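Local coordinates for POP2 (Saccharomyces cerevisiae, PDB 1UOC), which degrades poly(A) tails of mRNA as a 3'-exoribonuclease and is a probably catalytic subunit of the CCR4-NOT deadenylase complex, this chain being its RNase domain, at residues S44-G49 with E119-S124. Residues are numbered along the deposited sequence; the frame is centred on the assembly and turned at random.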
ATOM      1  N   SER A  44       1.830  -1.163   0.097  1.00 31.37           N
ATOM      2  CA  SER A  44       2.719  -0.886  -1.017  1.00 32.10           C
ATOM      3  C   SER A  44       3.114  -2.231  -1.618  1.00 33.89           C
ATOM      4  O   SER A  44       3.103  -3.263  -0.936  1.00 30.90           O
ATOM      5  CB  SER A  44       3.958  -0.133  -0.552  1.00 33.17           C
ATOM      6  OG  SER A  44       4.667   0.343  -1.679  1.00 40.05           O
ATOM      7  N   THR A  45       3.457  -2.227  -2.897  1.00 35.75           N
ATOM      8  CA  THR A  45       3.795  -3.475  -3.553  1.00 39.28           C
ATOM      9  C   THR A  45       4.954  -3.353  -4.517  1.00 41.79           C
ATOM     10  O   THR A  45       5.302  -2.268  -4.985  1.00 41.77           O
ATOM     11  CB  THR A  45       2.611  -4.009  -4.347  1.00 40.99           C
ATOM     12  OG1 THR A  45       2.292  -3.061  -5.375  1.00 42.25           O
ATOM     13  CG2 THR A  45       1.400  -4.223  -3.443  1.00 37.86           C
ATOM     14  N   GLU A  46       5.544  -4.497  -4.806  1.00 43.82           N
ATOM     15  CA  GLU A  46       6.649  -4.570  -5.727  1.00 47.00           C
ATOM     16  C   GLU A  46       6.396  -5.832  -6.532  1.00 47.32           C
ATOM     17  O   GLU A  46       6.385  -6.943  -5.996  1.00 45.90           O
ATOM     18  CB  GLU A  46       7.974  -4.646  -4.963  1.00 48.23           C
ATOM     19  CG  GLU A  46       9.208  -4.512  -5.849  1.00 53.60           C
ATOM     20  CD  GLU A  46       9.196  -3.240  -6.677  1.00 55.80           C
ATOM     21  OE1 GLU A  46       9.223  -2.138  -6.091  1.00 58.20           O
ATOM     22  OE2 GLU A  46       9.155  -3.342  -7.920  1.00 61.25           O
ATOM     23  N   PHE A  47       6.138  -5.644  -7.820  1.00 49.13           N
ATOM     24  CA  PHE A  47       5.878  -6.763  -8.707  1.00 50.43           C
ATOM     25  C   PHE A  47       7.062  -6.941  -9.622  1.00 52.90           C
ATOM     26  O   PHE A  47       7.766  -5.984  -9.950  1.00 53.30           O
ATOM     27  CB  PHE A  47       4.651  -6.512  -9.579  1.00 49.84           C
ATOM     28  CG  PHE A  47       3.402  -6.210  -8.811  1.00 50.34           C
ATOM     29  CD1 PHE A  47       2.985  -4.895  -8.627  1.00 50.64           C
ATOM     30  CD2 PHE A  47       2.622  -7.241  -8.295  1.00 50.35           C
ATOM     31  CE1 PHE A  47       1.801  -4.609  -7.943  1.00 52.30           C
ATOM     32  CE2 PHE A  47       1.436  -6.963  -7.608  1.00 52.18           C
ATOM     33  CZ  PHE A  47       1.025  -5.649  -7.434  1.00 51.30           C
ATOM     34  N   VAL A  48       7.278  -8.178 -10.034  1.00 55.41           N
ATOM     35  CA  VAL A  48       8.350  -8.494 -10.951  1.00 57.11           C
ATOM     36  C   VAL A  48       7.693  -8.954 -12.256  1.00 58.26           C
ATOM     37  O   VAL A  48       6.833  -9.841 -12.258  1.00 57.78           O
ATOM     38  CB  VAL A  48       9.268  -9.589 -10.369  1.00 59.27           C
ATOM     39  CG1 VAL A  48      10.002  -9.038  -9.151  1.00 60.24           C
ATOM     40  CG2 VAL A  48       8.459 -10.811  -9.974  1.00 58.43           C
ATOM     41  N   GLY A  49       8.075  -8.319 -13.359  1.00 58.44           N
ATOM     42  CA  GLY A  49       7.510  -8.669 -14.647  1.00 58.48           C
ATOM     43  C   GLY A  49       7.677  -7.513 -15.606  1.00 59.96           C
ATOM     44  O   GLY A  49       8.157  -6.446 -15.210  1.00 61.90           O
ATOM     45  N   GLU A 119      18.323  -6.355 -12.475  1.00 64.30           N
ATOM     46  CA  GLU A 119      19.454  -5.616 -11.929  1.00 65.30           C
ATOM     47  C   GLU A 119      18.920  -4.442 -11.118  1.00 65.01           C
ATOM     48  O   GLU A 119      19.503  -4.052 -10.107  1.00 64.60           O
ATOM     49  CB  GLU A 119      20.372  -5.128 -13.057  1.00 67.31           C
ATOM     50  CG  GLU A 119      21.247  -6.234 -13.636  1.00 69.63           C
ATOM     51  CD  GLU A 119      22.273  -6.754 -12.634  1.00 71.37           C
ATOM     52  OE1 GLU A 119      23.433  -6.288 -12.673  1.00 71.91           O
ATOM     53  OE2 GLU A 119      21.915  -7.613 -11.798  1.00 71.14           O
ATOM     54  N   LEU A 120      17.798  -3.892 -11.566  1.00 65.91           N
ATOM     55  CA  LEU A 120      17.165  -2.779 -10.874  1.00 66.41           C
ATOM     56  C   LEU A 120      16.783  -3.283  -9.479  1.00 67.29           C
ATOM     57  O   LEU A 120      17.140  -2.675  -8.466  1.00 67.17           O
ATOM     58  CB  LEU A 120      15.915  -2.335 -11.640  1.00 66.65           C
ATOM     59  CG  LEU A 120      15.672  -0.832 -11.815  1.00 67.48           C
ATOM     60  CD1 LEU A 120      14.452  -0.621 -12.705  1.00 67.31           C
ATOM     61  CD2 LEU A 120      15.473  -0.168 -10.456  1.00 67.62           C
ATOM     62  N   LEU A 121      16.071  -4.407  -9.440  1.00 67.59           N
ATOM     63  CA  LEU A 121      15.646  -5.018  -8.184  1.00 68.23           C
ATOM     64  C   LEU A 121      16.821  -5.277  -7.253  1.00 69.33           C
ATOM     65  O   LEU A 121      16.725  -5.045  -6.048  1.00 68.97           O
ATOM     66  CB  LEU A 121      14.921  -6.341  -8.450  1.00 66.91           C
ATOM     67  CG  LEU A 121      13.480  -6.245  -8.934  1.00 66.01           C
ATOM     68  CD1 LEU A 121      12.993  -7.598  -9.416  1.00 65.45           C
ATOM     69  CD2 LEU A 121      12.620  -5.723  -7.801  1.00 66.30           C
ATOM     70  N   ARG A 122      17.926  -5.766  -7.811  1.00 70.61           N
ATOM     71  CA  ARG A 122      19.114  -6.062  -7.016  1.00 72.96           C
ATOM     72  C   ARG A 122      19.466  -4.890  -6.112  1.00 73.75           C
ATOM     73  O   ARG A 122      19.460  -5.016  -4.886  1.00 74.57           O
ATOM     74  CB  ARG A 122      20.300  -6.367  -7.926  1.00 73.93           C
ATOM     75  CG  ARG A 122      20.941  -7.719  -7.677  1.00 75.10           C
ATOM     76  CD  ARG A 122      22.445  -7.600  -7.731  1.00 77.04           C
ATOM     77  NE  ARG A 122      22.874  -6.871  -8.920  1.00 79.18           N
ATOM     78  CZ  ARG A 122      24.097  -6.381  -9.094  1.00 79.16           C
ATOM     79  NH1 ARG A 122      25.015  -6.540  -8.151  1.00 79.18           N
ATOM     80  NH2 ARG A 122      24.400  -5.731 -10.212  1.00 79.31           N
ATOM     81  N   LYS A 123      19.773  -3.753  -6.726  1.00 74.48           N
ATOM     82  CA  LYS A 123      20.121  -2.550  -5.984  1.00 74.94           C
ATOM     83  C   LYS A 123      19.086  -2.266  -4.901  1.00 74.57           C
ATOM     84  O   LYS A 123      19.434  -2.034  -3.743  1.00 74.71           O
ATOM     85  CB  LYS A 123      20.189  -1.353  -6.927  1.00 77.63           C
ATOM     86  CG  LYS A 123      21.238  -1.453  -8.023  1.00 79.32           C
ATOM     87  CD  LYS A 123      21.240  -0.164  -8.836  1.00 82.82           C
ATOM     88  CE  LYS A 123      22.389  -0.114  -9.827  1.00 84.27           C
ATOM     89  NZ  LYS A 123      22.368   1.167 -10.593  1.00 85.89           N
ATOM     90  N   SER A 124      17.815  -2.282  -5.293  1.00 73.44           N
ATOM     91  CA  SER A 124      16.703  -2.024  -4.378  1.00 72.41           C
ATOM     92  C   SER A 124      16.731  -2.888  -3.111  1.00 71.42           C
ATOM     93  O   SER A 124      15.792  -2.862  -2.313  1.00 71.34           O
ATOM     94  CB  SER A 124      15.373  -2.238  -5.112  1.00 72.92           C
ATOM     95  OG  SER A 124      14.266  -2.128  -4.229  1.00 75.82           O
TER
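The Glu46 carboxylate turns one face toward Leu121, whose CD2 stands above its plane but displaced past the side between CG and OE2, so that it faces the CG methylene and the OE2 edge obliquely; the closest pair is Leu121 CD2 with Glu46 CG at 4.1 Å. The other face looks back over the backbone of Glu46 and Phe47. With CG anti to the backbone N (chi1 -171°), the chain of Glu46 is carried out from the strand, and a bend at chi2 (56°) turns the carboxylate face to Leu121. The side chains of Glu46 and Leu121 run antiparallel. The second methyl of Leu121 does the closer packing: CD1 meets Val48 CG1 at 3.3 Å, nearer than two methyls normally come, and these two side chains lie nearly perpendicular. No hydrogen bond spans the segments, and 125 Å² is buried in total. On the exposed side of the helix, Arg122 NH2 reaches Glu119 OE1 at 2.7 Å, meeting it 39° out of the carboxylate plane, in a salt bridge joined by a weak NE to OE2 bond.

Ser44, Glu46, Asp166 and Gln250 are predicted catalytic metal ligands at the positions of the DEDD motif, with Ser44 and Gln250 in place of two acidic residues, in an RNase H-like fold. Leu121 thus packs beside the probable active site. Strand 40-48 runs between strands 77-86 and 157-160 of the mixed sheet; Phe47 points away from the contact and sets its ring edge-to-face with Phe169 of helix 165-174. Ile79 of strand 77-86 lies against Glu46 and Val48, while Met113, just before helix 115-123, touches both Val48 and Leu121 and so bridges strand and helix.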